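Long-range contacts in acyl-coenzyme A oxidase 3 (Yarrowia lipolytica, PDB 5YS9), which uses bound FAD to oxidise acyl-CoA esters of various chain lengths to (2E)-enoyl-CoA, passing the electrons to oxygen to give hydrogen peroxide in peroxisomal beta-oxidation: residues 120-125 / 155-160; 127-132 / 210-215; 206-211 / 231-236. One frame throughout, in Å; residues are numbered along the deposited sequence.

Contact 1 (120-125 / 155-160). With FAD (flavin-adenine dinucleotide), chain C.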
# COMPACT_ATOMS: atom_id res chain seq x y z
N ILE A 120 -6.11 5.18 -19.93
CA ILE A 120 -6.81 3.91 -20.02
C ILE A 120 -8.15 4.10 -20.63
O ILE A 120 -8.60 3.25 -21.41
CB ILE A 120 -6.99 3.20 -18.65
CG1 ILE A 120 -5.65 3.05 -17.95
CG2 ILE A 120 -7.57 1.80 -18.84
CD1 ILE A 120 -4.61 2.36 -18.82
N ARG A 121 -8.81 5.21 -20.36
CA ARG A 121 -10.11 5.42 -20.95
C ARG A 121 -10.02 5.47 -22.45
O ARG A 121 -10.89 4.99 -23.15
CB ARG A 121 -10.80 6.65 -20.39
CG ARG A 121 -12.29 6.41 -20.25
CD ARG A 121 -13.06 7.66 -19.98
NE ARG A 121 -14.34 7.62 -20.64
CZ ARG A 121 -15.38 8.34 -20.26
NH1 ARG A 121 -15.27 9.14 -19.22
NH2 ARG A 121 -16.51 8.25 -20.91
N LEU A 122 -8.96 6.06 -22.96
CA LEU A 122 -8.65 5.94 -24.37
C LEU A 122 -8.17 4.54 -24.72
O LEU A 122 -8.64 3.91 -25.68
CB LEU A 122 -7.58 6.94 -24.77
CG LEU A 122 -7.45 7.13 -26.27
CD1 LEU A 122 -8.83 7.37 -26.87
CD2 LEU A 122 -6.49 8.28 -26.54
N GLY A 123 -7.22 4.08 -23.93
CA GLY A 123 -6.62 2.75 -24.12
C GLY A 123 -7.56 1.58 -24.43
O GLY A 123 -7.22 0.70 -25.24
N VAL A 124 -8.72 1.55 -23.80
CA VAL A 124 -9.63 0.44 -24.03
C VAL A 124 -10.08 0.34 -25.47
O VAL A 124 -10.22 -0.74 -25.98
CB VAL A 124 -10.85 0.44 -23.09
CG1 VAL A 124 -10.42 0.35 -21.65
CG2 VAL A 124 -11.74 1.63 -23.33
N HIS A 125 -10.39 1.46 -26.10
CA HIS A 125 -10.56 1.46 -27.54
C HIS A 125 -9.25 1.35 -28.31
O HIS A 125 -9.09 0.54 -29.20
CB HIS A 125 -11.28 2.73 -27.98
CG HIS A 125 -11.37 2.88 -29.46
ND1 HIS A 125 -12.42 2.40 -30.20
CD2 HIS A 125 -10.49 3.39 -30.35
CE1 HIS A 125 -12.21 2.64 -31.47
NE2 HIS A 125 -11.04 3.24 -31.59
N GLY A 155 -18.00 8.63 -34.84
CA GLY A 155 -19.26 7.88 -34.67
C GLY A 155 -19.08 6.43 -34.21
O GLY A 155 -19.89 5.58 -34.58
N PHE A 156 -18.04 6.13 -33.42
CA PHE A 156 -17.66 4.75 -33.05
C PHE A 156 -16.69 4.80 -31.86
O PHE A 156 -15.80 5.64 -31.83
CB PHE A 156 -16.93 4.09 -34.23
CG PHE A 156 -16.85 2.58 -34.16
CD1 PHE A 156 -15.94 1.95 -33.31
CD2 PHE A 156 -17.66 1.79 -34.99
CE1 PHE A 156 -15.83 0.58 -33.27
CE2 PHE A 156 -17.57 0.41 -34.95
CZ PHE A 156 -16.65 -0.21 -34.10
N TYR A 157 -16.87 3.90 -30.90
CA TYR A 157 -16.04 3.84 -29.71
C TYR A 157 -16.19 2.43 -29.17
O TYR A 157 -17.31 1.96 -28.86
CB TYR A 157 -16.45 4.88 -28.66
CG TYR A 157 -15.38 5.22 -27.66
CD1 TYR A 157 -15.01 4.34 -26.65
CD2 TYR A 157 -14.71 6.44 -27.72
CE1 TYR A 157 -14.01 4.66 -25.72
CE2 TYR A 157 -13.71 6.78 -26.80
CZ TYR A 157 -13.35 5.88 -25.80
OH TYR A 157 -12.36 6.23 -24.90
N GLY A 158 -15.06 1.75 -29.09
CA GLY A 158 -14.99 0.32 -28.79
C GLY A 158 -14.56 0.13 -27.35
O GLY A 158 -14.03 1.04 -26.73
N CYS A 159 -14.81 -1.04 -26.83
CA CYS A 159 -14.28 -1.46 -25.55
C CYS A 159 -14.07 -3.00 -25.66
O CYS A 159 -14.28 -3.60 -26.75
CB CYS A 159 -15.28 -1.08 -24.43
SG CYS A 159 -16.87 -1.96 -24.52
N PHE A 160 -13.57 -3.59 -24.59
CA PHE A 160 -13.06 -4.94 -24.60
C PHE A 160 -13.75 -5.70 -23.49
O PHE A 160 -13.50 -5.45 -22.33
CB PHE A 160 -11.56 -4.81 -24.32
CG PHE A 160 -10.78 -6.06 -24.48
CD1 PHE A 160 -10.26 -6.41 -25.70
CD2 PHE A 160 -10.49 -6.85 -23.39
CE1 PHE A 160 -9.50 -7.55 -25.84
CE2 PHE A 160 -9.75 -7.99 -23.52
CZ PHE A 160 -9.25 -8.34 -24.75
PA FAD C . -9.60 -14.00 -10.14
O1A FAD C . -10.85 -14.70 -9.74
O2A FAD C . -8.83 -14.46 -11.32
O5B FAD C . -8.63 -14.13 -8.90
C5B FAD C . -9.02 -13.62 -7.63
C4B FAD C . -7.98 -13.94 -6.58
O4B FAD C . -7.83 -15.35 -6.47
C3B FAD C . -6.64 -13.38 -6.96
O3B FAD C . -5.99 -12.88 -5.81
C2B FAD C . -5.85 -14.56 -7.43
O2B FAD C . -4.51 -14.42 -7.01
C1B FAD C . -6.50 -15.74 -6.75
N9A FAD C . -6.42 -16.88 -7.68
C8A FAD C . -7.08 -17.04 -8.84
N7A FAD C . -6.73 -18.19 -9.43
C5A FAD C . -5.82 -18.78 -8.66
C6A FAD C . -5.04 -20.03 -8.71
N6A FAD C . -5.16 -20.89 -9.73
N1A FAD C . -4.20 -20.27 -7.69
C2A FAD C . -4.07 -19.42 -6.67
N3A FAD C . -4.74 -18.28 -6.56
C4A FAD C . -5.62 -17.92 -7.51
N1 FAD C . -11.23 -6.72 -18.00
C2 FAD C . -11.55 -6.56 -19.29
O2 FAD C . -11.75 -7.55 -19.99
N3 FAD C . -11.66 -5.37 -19.87
C4 FAD C . -11.47 -4.26 -19.20
O4 FAD C . -11.59 -3.18 -19.76
C4X FAD C . -11.12 -4.34 -17.78
N5 FAD C . -10.91 -3.25 -17.06
C5X FAD C . -10.61 -3.35 -15.77
C6 FAD C . -10.42 -2.19 -15.06
C7 FAD C . -10.10 -2.25 -13.73
C7M FAD C . -9.89 -0.96 -12.99
C8 FAD C . -9.97 -3.56 -13.06
C8M FAD C . -9.62 -3.64 -11.61
C9 FAD C . -10.16 -4.73 -13.77
C9A FAD C . -10.47 -4.67 -15.11
N10 FAD C . -10.67 -5.84 -15.85
C10 FAD C . -11.01 -5.68 -17.20
C1' FAD C . -10.58 -7.17 -15.25
C2' FAD C . -9.19 -7.68 -14.93
O2' FAD C . -8.56 -8.02 -16.16
C3' FAD C . -9.32 -8.91 -14.04
O3' FAD C . -9.84 -8.45 -12.80
C4' FAD C . -8.06 -9.72 -13.72
O4' FAD C . -7.34 -10.09 -14.89
C5' FAD C . -8.43 -11.03 -13.06
O5' FAD C . -9.01 -10.78 -11.80
P FAD C . -10.33 -11.52 -11.33
O1P FAD C . -11.22 -10.48 -10.77
O2P FAD C . -10.79 -12.41 -12.42
O3P FAD C . -9.81 -12.41 -10.13
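Y157 and H125 carry this contact, each laid against the other's segment and each making one hydrogen bond. The phenol of Y157 reaches over to helix 116-136, where OH donates to R121 O at 2.6 Å, arriving from above the carbonyl plane. One face of the same ring, toward its rim, takes CB of H125 at 4.0 Å from Y157 CE1. With CG anti to its own nitrogen (chi1 174°), H125 turns its imidazole to the strand, and ND1 accepts from G158 N at 2.9 Å, nearly in the ring plane, which is consistent with ND1 carrying no proton; NE2, on the far side, makes a weak bond to A150 O. In the acyl-CoA oxidase fold this is where the N-terminal helical domain leans on the middle beta-domain, segment 120-125 running at 89° to strand residues 158-160. V124 fills in beside Y157, its CG2 4.1 Å from G158 O. R121, whose carbonyl Y157 holds, has its guanidinium bound to S207, D260 and Y676 of the second subunit. Further along the strand, F160 O accepts from the flavin N3 of FAD at 3.1 Å.

Contact 2 (127-132 / 210-215)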
# COMPACT_ATOMS: atom_id res chain seq x y z
N GLY A 127 -6.13 0.42 -27.66
CA GLY A 127 -5.37 -0.80 -27.65
C GLY A 127 -6.16 -2.09 -27.61
O GLY A 127 -5.93 -2.97 -28.42
N LEU A 128 -7.05 -2.23 -26.64
CA LEU A 128 -7.77 -3.48 -26.50
C LEU A 128 -8.76 -3.81 -27.60
O LEU A 128 -8.69 -4.85 -28.19
CB LEU A 128 -8.47 -3.53 -25.15
CG LEU A 128 -7.67 -3.29 -23.90
CD1 LEU A 128 -8.61 -3.14 -22.72
CD2 LEU A 128 -6.75 -4.46 -23.68
N PHE A 129 -9.64 -2.88 -27.93
CA PHE A 129 -10.61 -3.11 -29.02
C PHE A 129 -9.97 -3.12 -30.39
O PHE A 129 -10.21 -4.02 -31.15
CB PHE A 129 -11.74 -2.08 -29.06
CG PHE A 129 -12.73 -2.31 -30.20
CD1 PHE A 129 -13.77 -3.22 -30.07
CD2 PHE A 129 -12.60 -1.61 -31.41
CE1 PHE A 129 -14.68 -3.43 -31.10
CE2 PHE A 129 -13.50 -1.83 -32.47
CZ PHE A 129 -14.56 -2.74 -32.30
N MET A 130 -9.22 -2.07 -30.70
CA MET A 130 -8.44 -2.00 -31.95
C MET A 130 -7.44 -3.16 -32.07
O MET A 130 -7.24 -3.69 -33.15
CB MET A 130 -7.71 -0.67 -32.08
CG MET A 130 -8.58 0.52 -32.43
SD MET A 130 -9.76 0.22 -33.76
CE MET A 130 -8.64 0.23 -35.16
N GLY A 131 -6.84 -3.56 -30.95
CA GLY A 131 -5.99 -4.74 -30.90
C GLY A 131 -6.68 -6.00 -31.27
O GLY A 131 -6.09 -6.83 -31.94
N ALA A 132 -7.92 -6.17 -30.82
CA ALA A 132 -8.70 -7.38 -31.11
C ALA A 132 -9.12 -7.46 -32.56
O ALA A 132 -8.95 -8.49 -33.16
CB ALA A 132 -9.92 -7.44 -30.23
N HIS A 210 -19.58 0.06 -29.42
CA HIS A 210 -19.34 -1.37 -29.71
C HIS A 210 -18.40 -2.03 -28.72
O HIS A 210 -17.72 -1.37 -27.99
CB HIS A 210 -18.73 -1.56 -31.08
CG HIS A 210 -19.58 -1.08 -32.21
ND1 HIS A 210 -19.87 0.26 -32.42
CD2 HIS A 210 -20.12 -1.74 -33.26
CE1 HIS A 210 -20.60 0.38 -33.51
NE2 HIS A 210 -20.78 -0.82 -34.03
N THR A 211 -18.41 -3.36 -28.70
CA THR A 211 -17.51 -4.15 -27.87
C THR A 211 -16.97 -5.35 -28.62
O THR A 211 -17.53 -5.81 -29.59
CB THR A 211 -18.18 -4.63 -26.60
OG1 THR A 211 -17.19 -5.14 -25.71
CG2 THR A 211 -19.13 -5.76 -26.87
N ALA A 212 -15.82 -5.81 -28.14
CA ALA A 212 -15.24 -7.06 -28.57
C ALA A 212 -15.65 -8.05 -27.47
O ALA A 212 -15.07 -8.03 -26.40
CB ALA A 212 -13.74 -6.92 -28.67
N CYS A 213 -16.68 -8.84 -27.72
CA CYS A 213 -17.26 -9.72 -26.70
C CYS A 213 -16.63 -11.11 -26.77
O CYS A 213 -16.65 -11.77 -27.82
CB CYS A 213 -18.77 -9.80 -26.88
SG CYS A 213 -19.63 -10.85 -25.67
N PHE A 214 -16.07 -11.55 -25.66
CA PHE A 214 -15.52 -12.89 -25.51
C PHE A 214 -16.65 -13.84 -25.08
O PHE A 214 -17.24 -13.64 -24.02
CB PHE A 214 -14.34 -12.89 -24.51
CG PHE A 214 -13.10 -12.25 -25.06
CD1 PHE A 214 -13.02 -10.86 -25.22
CD2 PHE A 214 -11.99 -13.02 -25.43
CE1 PHE A 214 -11.88 -10.26 -25.76
CE2 PHE A 214 -10.83 -12.41 -25.96
CZ PHE A 214 -10.78 -11.03 -26.13
N ALA A 215 -16.95 -14.84 -25.90
CA ALA A 215 -18.00 -15.83 -25.63
C ALA A 215 -17.63 -17.24 -26.09
O ALA A 215 -16.84 -17.42 -27.00
CB ALA A 215 -19.29 -15.39 -26.28
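F129 meets the strand edge-on: the rim of its ring lies against the backbone between T211 and A212, with CD1 3.8 Å from A212 N and CE1 3.9 Å from T211 C. The amide nitrogen sits in the plane of the ring, so it is the edge that touches the peptide. The same CD1 is 4.0 Å from A212 CB, and that methyl also faces A132 CB at 4.2 Å, so A212 is met by two side chains one helical turn apart. CB of H210 comes to 4.5 Å from F129 CE1, at the margin of the contact. Holding CG anti to its nitrogen (chi1 179°) swings the F129 ring off the helix and across to the strand.

Behind these groups the helix widens into a pi-type turn at 127-129, then carries G131 N to G127 O and A132 N to L128 O. On either flank this part of the strand is bonded into the sheet: A212 pairs through its backbone with C159 and A161 of strand 158-161, while T211 pairs with V231 of strand 222-232. F156 stacks on the H210 ring, and F160 meets F214. Helix residues 127-132, in the N-terminal domain, thus cross strand residues 210-215 of the middle domain at 70°, the axes of these pieces 8.5 Å apart.

No hydrogen bond links the two segments. Their attachment is by van der Waals contact alone, one aromatic edge and two methyl groups, while the backbone polar groups of A212 are used within the sheet.

Contact 3 (206-211 / 231-236); sequences HSATHT and VQLRDV
An imidazole and a glutamine chain are brought together by two torsions: H210 places CG anti to its carbonyl carbon (chi1 -61°), and Q232 places CG anti to its nitrogen. Q232 CG then lies over one face of the H210 ring in a CH-pi contact, 3.7 Å from the centroid, and the plane of the amide beyond it is turned 21° from that of the ring. This is the open end of the beta hairpin of strands 210-219 and 222-232 in the middle domain. H210 and Q232 form a non-hydrogen-bonded antiparallel pair; the next pair, T211 and V231, is hydrogen-bonded both ways, N to O. Their side chains lie together on the other face of the sheet, T211 CG2 4.0 Å from V231 CB.

Past the last regular pair the two chains stay together, T209 lying opposite both L233 and R234 as in a classic beta bulge. T209 O takes L233 N at 2.7 Å and R234 N at 3.0 Å, both from the same face of its carbonyl plane. The side chain of T209 bonds in turn to H210 ND1 through OG1, which lies in the ring plane and is also bound to Y157 N. L233 packs CD1 on A208 CB, and V236 CG2 rests on T209 CG2. R234 NH2 bonds to A205 O and to P672 O of the second subunit, tying this loop into the dimer. NH1 of the same group donates to A208 O, which lies in the guanidinium plane, at 2.8 Å along a nearly straight 167° bond.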
# COMPACT_ATOMS: atom_id res chain seq x y z
N HIS A 206 -20.46 4.47 -20.06
CA HIS A 206 -20.96 5.67 -20.70
C HIS A 206 -20.42 5.96 -22.11
O HIS A 206 -20.94 6.85 -22.74
CB HIS A 206 -20.63 6.89 -19.83
CG HIS A 206 -21.45 7.00 -18.59
ND1 HIS A 206 -22.75 6.53 -18.51
CD2 HIS A 206 -21.19 7.58 -17.39
CE1 HIS A 206 -23.23 6.78 -17.31
NE2 HIS A 206 -22.31 7.42 -16.62
N SER A 207 -19.40 5.26 -22.58
CA SER A 207 -18.70 5.71 -23.79
C SER A 207 -18.90 4.87 -25.02
O SER A 207 -19.05 5.41 -26.12
CB SER A 207 -17.20 5.86 -23.51
OG SER A 207 -17.01 6.21 -22.16
N ALA A 208 -18.91 3.56 -24.85
CA ALA A 208 -18.73 2.64 -25.98
C ALA A 208 -19.99 2.41 -26.79
O ALA A 208 -21.04 2.18 -26.22
CB ALA A 208 -18.22 1.32 -25.47
N THR A 209 -19.85 2.49 -28.12
CA THR A 209 -20.90 2.08 -29.05
C THR A 209 -20.81 0.61 -29.43
O THR A 209 -21.84 -0.01 -29.78
CB THR A 209 -20.78 2.85 -30.38
OG1 THR A 209 -19.51 2.60 -30.98
CG2 THR A 209 -20.92 4.32 -30.15
N HIS A 210 -19.58 0.06 -29.42
CA HIS A 210 -19.34 -1.37 -29.71
C HIS A 210 -18.40 -2.03 -28.72
O HIS A 210 -17.72 -1.37 -27.99
CB HIS A 210 -18.73 -1.56 -31.08
CG HIS A 210 -19.58 -1.08 -32.21
ND1 HIS A 210 -19.87 0.26 -32.42
CD2 HIS A 210 -20.12 -1.74 -33.26
CE1 HIS A 210 -20.60 0.38 -33.51
NE2 HIS A 210 -20.78 -0.82 -34.03
N THR A 211 -18.41 -3.36 -28.70
CA THR A 211 -17.51 -4.15 -27.87
C THR A 211 -16.97 -5.35 -28.62
O THR A 211 -17.53 -5.81 -29.59
CB THR A 211 -18.18 -4.63 -26.60
OG1 THR A 211 -17.19 -5.14 -25.71
CG2 THR A 211 -19.13 -5.76 -26.87
N VAL A 231 -19.97 -6.86 -31.03
CA VAL A 231 -21.38 -6.64 -30.74
C VAL A 231 -21.59 -5.18 -30.58
O VAL A 231 -20.96 -4.53 -29.74
CB VAL A 231 -21.82 -7.31 -29.42
CG1 VAL A 231 -23.33 -7.09 -29.20
CG2 VAL A 231 -21.42 -8.78 -29.39
N GLN A 232 -22.53 -4.65 -31.30
CA GLN A 232 -22.86 -3.25 -31.16
C GLN A 232 -23.67 -3.05 -29.87
O GLN A 232 -24.69 -3.71 -29.69
CB GLN A 232 -23.65 -2.78 -32.38
CG GLN A 232 -23.74 -1.28 -32.47
CD GLN A 232 -24.42 -0.81 -33.72
OE1 GLN A 232 -24.47 -1.52 -34.76
NE2 GLN A 232 -24.97 0.39 -33.64
N LEU A 233 -23.19 -2.16 -29.01
CA LEU A 233 -23.81 -1.88 -27.71
C LEU A 233 -24.83 -0.77 -27.76
O LEU A 233 -25.85 -0.84 -27.09
CB LEU A 233 -22.76 -1.45 -26.71
CG LEU A 233 -21.74 -2.47 -26.26
CD1 LEU A 233 -20.82 -1.86 -25.22
CD2 LEU A 233 -22.43 -3.69 -25.72
N ARG A 234 -24.55 0.26 -28.54
CA ARG A 234 -25.44 1.40 -28.64
C ARG A 234 -25.76 1.77 -30.08
O ARG A 234 -24.94 1.61 -30.99
CB ARG A 234 -24.84 2.64 -27.94
CG ARG A 234 -24.52 2.47 -26.46
CD ARG A 234 -23.84 3.72 -25.90
NE ARG A 234 -24.08 3.87 -24.47
CZ ARG A 234 -23.32 3.40 -23.49
NH1 ARG A 234 -22.21 2.70 -23.73
NH2 ARG A 234 -23.70 3.63 -22.23
N ASP A 235 -26.97 2.26 -30.28
CA ASP A 235 -27.31 3.04 -31.44
C ASP A 235 -26.36 4.26 -31.43
O ASP A 235 -26.29 5.01 -30.45
CB ASP A 235 -28.75 3.47 -31.32
CG ASP A 235 -29.16 4.39 -32.38
OD1 ASP A 235 -29.33 3.88 -33.49
OD2 ASP A 235 -29.30 5.61 -32.11
N VAL A 236 -25.62 4.43 -32.51
CA VAL A 236 -24.57 5.43 -32.65
C VAL A 236 -25.14 6.87 -32.57
O VAL A 236 -24.65 7.75 -31.88
CB VAL A 236 -23.83 5.13 -34.00
CG1 VAL A 236 -23.36 6.37 -34.72
CG2 VAL A 236 -22.67 4.17 -33.77

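The three contacts lie on one side of the chain's centre, their centres 9 to 12 Å apart. Contacts 1 and 2 use successive turns of helix 116-136, joined by a probable hydrogen bond from F129 N to V124 O, and set it on neighbouring strands, 158-161 and 210-219, of one mixed sheet. Contact 3 continues that sheet, pairing 210-219 with 222-232 and sharing H210 and T211 with contact 2. In sequence, contact 1 crosses contact 2 and closes before contact 3 opens. Contacts 1 and 2 join the helical N-terminal domain to the beta-domain beside the flavin; contact 3 lies within the beta-domain. Contacts 1 and 3 meet the second subunit, which contributes to the FAD site.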